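Local coordinates for 3-oxoacyl-[acyl-carrier-protein] synthase, mitochondrial (Arabidopsis thaliana, PDB 2IX4), which catalyses the condensation steps of mitochondrial fatty acid synthesis, adding two carbons from malonyl-ACP to a growing acyl chain, at residues L100-W105 with G267-A272; P171-V176 with T190-F195. One frame throughout, in Å; residues are numbered along the deposited sequence.

Contact 1: L100-W105 with G267-A272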
ATOM      1  N   LEU A 100     -15.555  13.021   9.106  1.00 20.02           N
ATOM      2  CA  LEU A 100     -15.397  14.442   8.778  1.00 20.33           C
ATOM      3  C   LEU A 100     -16.520  15.316   9.333  1.00 20.55           C
ATOM      4  O   LEU A 100     -16.277  16.446   9.773  1.00 20.53           O
ATOM      5  CB  LEU A 100     -15.253  14.639   7.264  1.00 20.27           C
ATOM      6  CG  LEU A 100     -13.914  14.187   6.664  1.00 20.48           C
ATOM      7  CD1 LEU A 100     -14.053  13.942   5.172  1.00 19.96           C
ATOM      8  CD2 LEU A 100     -12.805  15.199   6.951  1.00 20.29           C
ATOM      9  N   ARG A 101     -17.744  14.797   9.313  1.00 20.80           N
ATOM     10  CA  ARG A 101     -18.884  15.519   9.882  1.00 21.27           C
ATOM     11  C   ARG A 101     -18.805  15.551  11.409  1.00 21.24           C
ATOM     12  O   ARG A 101     -19.144  16.558  12.031  1.00 21.09           O
ATOM     13  CB  ARG A 101     -20.207  14.934   9.386  1.00 21.49           C
ATOM     14  CG  ARG A 101     -20.438  15.213   7.909  1.00 22.65           C
ATOM     15  CD  ARG A 101     -21.773  14.711   7.402  1.00 25.21           C
ATOM     16  NE  ARG A 101     -21.848  14.844   5.947  1.00 26.96           N
ATOM     17  CZ  ARG A 101     -22.257  15.936   5.304  1.00 28.66           C
ATOM     18  NH1 ARG A 101     -22.657  17.013   5.973  1.00 28.88           N
ATOM     19  NH2 ARG A 101     -22.275  15.948   3.978  1.00 29.71           N
ATOM     20  N   ASP A 102     -18.326  14.452  11.992  1.00 21.32           N
ATOM     21  CA  ASP A 102     -18.017  14.372  13.424  1.00 21.45           C
ATOM     22  C   ASP A 102     -16.968  15.420  13.819  1.00 21.48           C
ATOM     23  O   ASP A 102     -17.121  16.111  14.831  1.00 21.58           O
ATOM     24  CB  ASP A 102     -17.532  12.959  13.771  1.00 21.31           C
ATOM     25  CG  ASP A 102     -17.338  12.741  15.265  1.00 21.63           C
ATOM     26  OD1 ASP A 102     -18.072  13.343  16.077  1.00 21.21           O
ATOM     27  OD2 ASP A 102     -16.456  11.933  15.623  1.00 21.35           O
ATOM     28  N   ALA A 103     -15.920  15.539  13.004  1.00 21.50           N
ATOM     29  CA  ALA A 103     -14.849  16.518  13.210  1.00 21.57           C
ATOM     30  C   ALA A 103     -15.247  17.938  12.803  1.00 21.82           C
ATOM     31  O   ALA A 103     -14.509  18.894  13.068  1.00 21.92           O
ATOM     32  CB  ALA A 103     -13.596  16.089  12.455  1.00 21.49           C
ATOM     33  N   GLU A 104     -16.412  18.068  12.169  1.00 21.89           N
ATOM     34  CA  GLU A 104     -16.875  19.334  11.592  1.00 22.20           C
ATOM     35  C   GLU A 104     -15.813  19.922  10.657  1.00 21.91           C
ATOM     36  O   GLU A 104     -15.544  21.125  10.666  1.00 21.78           O
ATOM     37  CB  GLU A 104     -17.304  20.327  12.684  1.00 22.41           C
ATOM     38  CG  GLU A 104     -18.414  19.794  13.584  1.00 24.16           C
ATOM     39  CD  GLU A 104     -19.052  20.854  14.465  1.00 27.32           C
ATOM     40  OE1 GLU A 104     -18.515  21.981  14.565  1.00 28.38           O
ATOM     41  OE2 GLU A 104     -20.105  20.551  15.067  1.00 29.12           O
ATOM     42  N   TRP A 105     -15.210  19.045   9.856  1.00 21.67           N
ATOM     43  CA  TRP A 105     -14.165  19.437   8.921  1.00 21.59           C
ATOM     44  C   TRP A 105     -14.594  19.216   7.474  1.00 21.70           C
ATOM     45  O   TRP A 105     -14.308  18.181   6.873  1.00 21.60           O
ATOM     46  CB  TRP A 105     -12.845  18.709   9.218  1.00 21.34           C
ATOM     47  CG  TRP A 105     -11.681  19.284   8.454  1.00 21.11           C
ATOM     48  CD1 TRP A 105     -10.975  18.682   7.450  1.00 21.21           C
ATOM     49  CD2 TRP A 105     -11.109  20.590   8.620  1.00 20.67           C
ATOM     50  NE1 TRP A 105      -9.991  19.529   6.989  1.00 21.25           N
ATOM     51  CE2 TRP A 105     -10.052  20.705   7.689  1.00 20.24           C
ATOM     52  CE3 TRP A 105     -11.383  21.672   9.471  1.00 20.78           C
ATOM     53  CZ2 TRP A 105      -9.265  21.856   7.586  1.00 20.33           C
ATOM     54  CZ3 TRP A 105     -10.601  22.823   9.365  1.00 20.56           C
ATOM     55  CH2 TRP A 105      -9.555  22.902   8.429  1.00 20.35           C
ATOM     56  N   GLY A 267     -11.632  25.285  17.830  1.00 25.33           N
ATOM     57  CA  GLY A 267     -12.536  24.833  18.886  1.00 25.32           C
ATOM     58  C   GLY A 267     -13.110  23.447  18.655  1.00 25.39           C
ATOM     59  O   GLY A 267     -14.267  23.186  18.983  1.00 25.27           O
ATOM     60  N   ALA A 268     -12.299  22.557  18.089  1.00 25.37           N
ATOM     61  CA  ALA A 268     -12.732  21.196  17.804  1.00 25.55           C
ATOM     62  C   ALA A 268     -12.668  20.345  19.064  1.00 25.75           C
ATOM     63  O   ALA A 268     -11.784  20.530  19.903  1.00 25.79           O
ATOM     64  CB  ALA A 268     -11.873  20.587  16.708  1.00 25.49           C
ATOM     65  N   LYS A 269     -13.611  19.419  19.204  1.00 25.91           N
ATOM     66  CA  LYS A 269     -13.562  18.484  20.317  1.00 26.03           C
ATOM     67  C   LYS A 269     -12.521  17.414  20.017  1.00 25.64           C
ATOM     68  O   LYS A 269     -12.388  16.960  18.883  1.00 25.70           O
ATOM     69  CB  LYS A 269     -14.945  17.897  20.648  1.00 26.45           C
ATOM     70  CG  LYS A 269     -15.660  17.155  19.524  1.00 27.76           C
ATOM     71  CD  LYS A 269     -15.565  15.641  19.696  1.00 29.93           C
ATOM     72  CE  LYS A 269     -16.820  14.939  19.181  1.00 30.41           C
ATOM     73  NZ  LYS A 269     -17.146  15.304  17.776  1.00 30.99           N
ATOM     74  N   ILE A 270     -11.766  17.046  21.042  1.00 25.33           N
ATOM     75  CA  ILE A 270     -10.648  16.136  20.880  1.00 24.97           C
ATOM     76  C   ILE A 270     -10.913  14.854  21.660  1.00 24.86           C
ATOM     77  O   ILE A 270     -11.178  14.892  22.863  1.00 24.90           O
ATOM     78  CB  ILE A 270      -9.326  16.803  21.331  1.00 24.99           C
ATOM     79  CG1 ILE A 270      -8.996  17.990  20.417  1.00 24.92           C
ATOM     80  CG2 ILE A 270      -8.189  15.795  21.337  1.00 25.00           C
ATOM     81  CD1 ILE A 270      -8.020  18.988  21.009  1.00 25.56           C
ATOM     82  N   TYR A 271     -10.851  13.723  20.961  1.00 24.48           N
ATOM     83  CA  TYR A 271     -11.056  12.420  21.581  1.00 24.22           C
ATOM     84  C   TYR A 271      -9.836  11.997  22.394  1.00 24.12           C
ATOM     85  O   TYR A 271      -9.960  11.618  23.560  1.00 24.09           O
ATOM     86  CB  TYR A 271     -11.365  11.358  20.520  1.00 24.10           C
ATOM     87  CG  TYR A 271     -12.755  11.443  19.922  1.00 24.17           C
ATOM     88  CD1 TYR A 271     -12.968  12.084  18.704  1.00 23.81           C
ATOM     89  CD2 TYR A 271     -13.854  10.874  20.571  1.00 23.89           C
ATOM     90  CE1 TYR A 271     -14.239  12.160  18.145  1.00 23.66           C
ATOM     91  CE2 TYR A 271     -15.130  10.946  20.019  1.00 23.67           C
ATOM     92  CZ  TYR A 271     -15.313  11.591  18.806  1.00 23.86           C
ATOM     93  OH  TYR A 271     -16.570  11.670  18.249  1.00 23.56           O
ATOM     94  N   ALA A 272      -8.663  12.073  21.768  1.00 23.96           N
ATOM     95  CA  ALA A 272      -7.416  11.578  22.346  1.00 24.01           C
ATOM     96  C   ALA A 272      -6.229  12.062  21.522  1.00 24.01           C
ATOM     97  O   ALA A 272      -6.407  12.622  20.442  1.00 23.92           O
ATOM     98  CB  ALA A 272      -7.424  10.043  22.402  1.00 23.83           C
TER
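The last helical turn of helix 87-102, which ends in a Schellman motif, offers Asp-102 to Lys-269 and Tyr-271 of the loop that leads into strand 272-281. Glu-104, with positive phi, is the C-prime residue of this motif. Trp-105 N bonds back to Leu-100 O at 2.8 Å, and Glu-104 N bonds weakly to Arg-101 O. The contact ties a helix end to a loop at the surface of the thiolase-like fold. Each carboxylate oxygen of Asp-102 has its own main partner. Lys-269 NZ makes a salt bridge to Asp-102 OD1 at 2.8 Å. It comes from above the carboxylate plane, 52° out of it. The lysine chain is bent at chi2, chi3 and chi4 and crosses the aspartate side chain at about a right angle. The Tyr-271 and Asp-102 side chains come at each other from opposite directions. Tyr-271 OH donates to Asp-102 OD2 at 2.6 Å, on the syn lone pair of that oxygen. The torsion of Asp-102 (chi1 -173°) sets CG anti to the backbone N and swings the carboxylate across to the loop. Asp-102 OD2 also accepts the backbone N-H of Leu-8 in strand 3-12. OD2 thus takes two donors; with the lysine on OD1, three donors hold the carboxylate in its rotation. The lysine charge probably favours the ionised carboxylate at this C-terminal helix end. With an alanine here, Lys-269 would probably lose its charged mate, and the Tyr-271 hydroxyl would be left without this acceptor. The tyrosine ring packs on Leu-8 and meets His-377 edge-to-face. Its plane is turned 56° from the carboxylate. Asp-102 OD2 lies at the ring edge, 3.4 Å from Tyr-271 CE1.

Contact 2: P171-V176 with T190-F195; sequences PNHAAV and TRMIQF
The His-173 imidazole carries the methyl of Met-192 on one face, and both ring nitrogens are hydrogen-bonded. Met-192 CE sits almost over the ring centre, 3.5 Å from the centroid of His-173 and 11° off the normal, a CH-pi contact. The sulfur is farther off, with Met-192 SD 4.9 Å from the same centroid, still above the face. The ring is held in its rotation by His-173 ND1, hydrogen-bonded to Ser-119 OG, and by His-173 NE2, hydrogen-bonded to Asp-188 OD2 of the second subunit. The pair belongs to a beta-alpha-beta crossover. The short strand 172-173 leads into helix 181-195, which returns to strand 200-207, and both strands pair in parallel with strand 116-122. The crossover lies at the dimer interface: Arg-191 forms a salt bridge with Asp-197 of the second subunit. Met-192 reaches the strand because its chain is extended beyond CG (chi2 170°), which carries CE out to the histidine. On the way it slides past Pro-171 in the opposite direction, and Met-192 SD touches Pro-171 CB at 3.8 Å.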
ATOM      1  N   PRO A 171      -1.320  15.373   1.224  1.00 20.49           N
ATOM      2  CA  PRO A 171      -0.825  14.046   0.844  1.00 20.67           C
ATOM      3  C   PRO A 171      -1.957  13.057   0.537  1.00 21.03           C
ATOM      4  O   PRO A 171      -2.871  12.885   1.347  1.00 20.94           O
ATOM      5  CB  PRO A 171      -0.036  13.599   2.077  1.00 20.61           C
ATOM      6  CG  PRO A 171       0.414  14.861   2.714  1.00 20.28           C
ATOM      7  CD  PRO A 171      -0.673  15.875   2.451  1.00 20.38           C
ATOM      8  N   ASN A 172      -1.891  12.450  -0.647  1.00 21.40           N
ATOM      9  CA  ASN A 172      -2.827  11.419  -1.084  1.00 21.64           C
ATOM     10  C   ASN A 172      -2.058  10.103  -1.036  1.00 21.69           C
ATOM     11  O   ASN A 172      -1.205   9.842  -1.886  1.00 21.85           O
ATOM     12  CB  ASN A 172      -3.327  11.739  -2.503  1.00 21.92           C
ATOM     13  CG  ASN A 172      -4.330  10.718  -3.044  1.00 22.67           C
ATOM     14  OD1 ASN A 172      -4.408   9.582  -2.583  1.00 23.91           O
ATOM     15  ND2 ASN A 172      -5.089  11.129  -4.055  1.00 23.39           N
ATOM     16  N   HIS A 173      -2.373   9.282  -0.037  1.00 21.64           N
ATOM     17  CA  HIS A 173      -1.493   8.197   0.395  1.00 21.60           C
ATOM     18  C   HIS A 173      -2.271   6.920   0.726  1.00 21.58           C
ATOM     19  O   HIS A 173      -3.486   6.946   0.938  1.00 21.48           O
ATOM     20  CB  HIS A 173      -0.694   8.683   1.614  1.00 21.50           C
ATOM     21  CG  HIS A 173       0.329   7.710   2.119  1.00 21.85           C
ATOM     22  ND1 HIS A 173       0.134   6.949   3.252  1.00 22.17           N
ATOM     23  CD2 HIS A 173       1.567   7.401   1.667  1.00 21.71           C
ATOM     24  CE1 HIS A 173       1.203   6.201   3.467  1.00 21.66           C
ATOM     25  NE2 HIS A 173       2.086   6.456   2.520  1.00 21.36           N
ATOM     26  N   ALA A 174      -1.563   5.797   0.740  1.00 21.62           N
ATOM     27  CA  ALA A 174      -2.095   4.563   1.284  1.00 21.78           C
ATOM     28  C   ALA A 174      -0.929   3.694   1.695  1.00 22.21           C
ATOM     29  O   ALA A 174       0.021   3.520   0.932  1.00 21.89           O
ATOM     30  CB  ALA A 174      -2.970   3.843   0.266  1.00 21.82           C
ATOM     31  N   ALA A 175      -0.987   3.188   2.921  1.00 22.80           N
ATOM     32  CA  ALA A 175      -0.071   2.149   3.359  1.00 23.42           C
ATOM     33  C   ALA A 175      -0.817   0.835   3.219  1.00 23.68           C
ATOM     34  O   ALA A 175      -1.979   0.738   3.608  1.00 24.12           O
ATOM     35  CB  ALA A 175       0.353   2.378   4.793  1.00 23.43           C
ATOM     36  N   VAL A 176      -0.169  -0.164   2.632  1.00 24.04           N
ATOM     37  CA  VAL A 176      -0.789  -1.476   2.488  1.00 24.24           C
ATOM     38  C   VAL A 176       0.152  -2.528   3.046  1.00 24.24           C
ATOM     39  O   VAL A 176       1.229  -2.766   2.501  1.00 24.66           O
ATOM     40  CB  VAL A 176      -1.193  -1.793   1.028  1.00 24.44           C
ATOM     41  CG1 VAL A 176      -1.849  -3.160   0.946  1.00 24.68           C
ATOM     42  CG2 VAL A 176      -2.152  -0.731   0.498  1.00 24.65           C
ATOM     43  N   THR A 190      -0.048  10.206  10.711  1.00 20.63           N
ATOM     44  CA  THR A 190       0.459  10.865  11.914  1.00 20.97           C
ATOM     45  C   THR A 190       1.860  11.446  11.678  1.00 20.92           C
ATOM     46  O   THR A 190       2.098  12.622  11.966  1.00 20.89           O
ATOM     47  CB  THR A 190       0.457   9.889  13.109  1.00 20.93           C
ATOM     48  OG1 THR A 190      -0.885   9.461  13.354  1.00 21.82           O
ATOM     49  CG2 THR A 190       1.009  10.544  14.373  1.00 21.39           C
ATOM     50  N   ARG A 191       2.767  10.628  11.140  1.00 20.78           N
ATOM     51  CA  ARG A 191       4.122  11.080  10.788  1.00 20.84           C
ATOM     52  C   ARG A 191       4.114  12.293   9.858  1.00 20.84           C
ATOM     53  O   ARG A 191       4.948  13.190   9.993  1.00 20.99           O
ATOM     54  CB  ARG A 191       4.927   9.948  10.140  1.00 20.81           C
ATOM     55  CG  ARG A 191       5.312   8.812  11.070  1.00 20.91           C
ATOM     56  CD  ARG A 191       6.539   9.144  11.917  1.00 21.51           C
ATOM     57  NE  ARG A 191       6.878   8.045  12.821  1.00 21.29           N
ATOM     58  CZ  ARG A 191       6.292   7.826  13.997  1.00 21.83           C
ATOM     59  NH1 ARG A 191       5.331   8.634  14.435  1.00 21.24           N
ATOM     60  NH2 ARG A 191       6.672   6.795  14.739  1.00 21.26           N
ATOM     61  N   MET A 192       3.171  12.309   8.918  1.00 20.66           N
ATOM     62  CA  MET A 192       3.020  13.419   7.977  1.00 20.85           C
ATOM     63  C   MET A 192       2.598  14.722   8.662  1.00 20.76           C
ATOM     64  O   MET A 192       3.125  15.786   8.342  1.00 20.80           O
ATOM     65  CB  MET A 192       2.038  13.056   6.856  1.00 20.94           C
ATOM     66  CG  MET A 192       2.553  11.971   5.918  1.00 21.58           C
ATOM     67  SD  MET A 192       1.327  11.325   4.759  1.00 23.35           S
ATOM     68  CE  MET A 192       2.239   9.939   4.083  1.00 23.01           C
ATOM     69  N   ILE A 193       1.651  14.639   9.592  1.00 20.74           N
ATOM     70  CA  ILE A 193       1.239  15.813  10.370  1.00 20.83           C
ATOM     71  C   ILE A 193       2.389  16.290  11.263  1.00 20.91           C
ATOM     72  O   ILE A 193       2.649  17.491  11.367  1.00 20.68           O
ATOM     73  CB  ILE A 193      -0.045  15.544  11.204  1.00 20.93           C
ATOM     74  CG1 ILE A 193      -1.217  15.186  10.278  1.00 20.84           C
ATOM     75  CG2 ILE A 193      -0.405  16.763  12.062  1.00 20.55           C
ATOM     76  CD1 ILE A 193      -2.421  14.576  10.977  1.00 20.35           C
ATOM     77  N   GLN A 194       3.081  15.335  11.883  1.00 21.04           N
ATOM     78  CA  GLN A 194       4.233  15.626  12.737  1.00 21.32           C
ATOM     79  C   GLN A 194       5.316  16.390  11.980  1.00 21.40           C
ATOM     80  O   GLN A 194       5.820  17.401  12.471  1.00 21.57           O
ATOM     81  CB  GLN A 194       4.813  14.335  13.330  1.00 21.25           C
ATOM     82  CG  GLN A 194       4.020  13.765  14.500  1.00 21.49           C
ATOM     83  CD  GLN A 194       4.437  12.345  14.867  1.00 21.89           C
ATOM     84  OE1 GLN A 194       4.795  11.541  14.006  1.00 21.58           O
ATOM     85  NE2 GLN A 194       4.379  12.031  16.153  1.00 22.29           N
ATOM     86  N   PHE A 195       5.657  15.908  10.783  1.00 21.58           N
ATOM     87  CA  PHE A 195       6.688  16.537   9.950  1.00 21.56           C
ATOM     88  C   PHE A 195       6.242  17.870   9.350  1.00 21.33           C
ATOM     89  O   PHE A 195       7.074  18.731   9.072  1.00 21.41           O
ATOM     90  CB  PHE A 195       7.137  15.591   8.833  1.00 21.71           C
ATOM     91  CG  PHE A 195       8.417  16.011   8.161  1.00 22.68           C
ATOM     92  CD1 PHE A 195       9.648  15.611   8.671  1.00 23.06           C
ATOM     93  CD2 PHE A 195       8.393  16.803   7.012  1.00 22.92           C
ATOM     94  CE1 PHE A 195      10.838  15.996   8.048  1.00 23.60           C
ATOM     95  CE2 PHE A 195       9.574  17.191   6.383  1.00 23.27           C
ATOM     96  CZ  PHE A 195      10.799  16.786   6.903  1.00 23.75           C
TER

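How the contacts relate
From the N terminus, the chain forms strand 3-12 and later helix 87-102, which ends in the first segment of contact 1. It then passes through strand 116-122 to residues 171-176. Contact 2 closes a short loop there, with 13 residues between its segments, when helix 181-195 reaches its last turns. Strands 200-207 and 251-259 and helix 260-265 follow before 267-272 closes contact 1, a loop of 161 residues. The short loop therefore lies wholly within the long one. Their centres are about 19 Å apart and they do not touch. Contact 1 joins a helix end to a surface loop; contact 2 joins strand 172-173 to the end of helix 181-195, beside the second subunit.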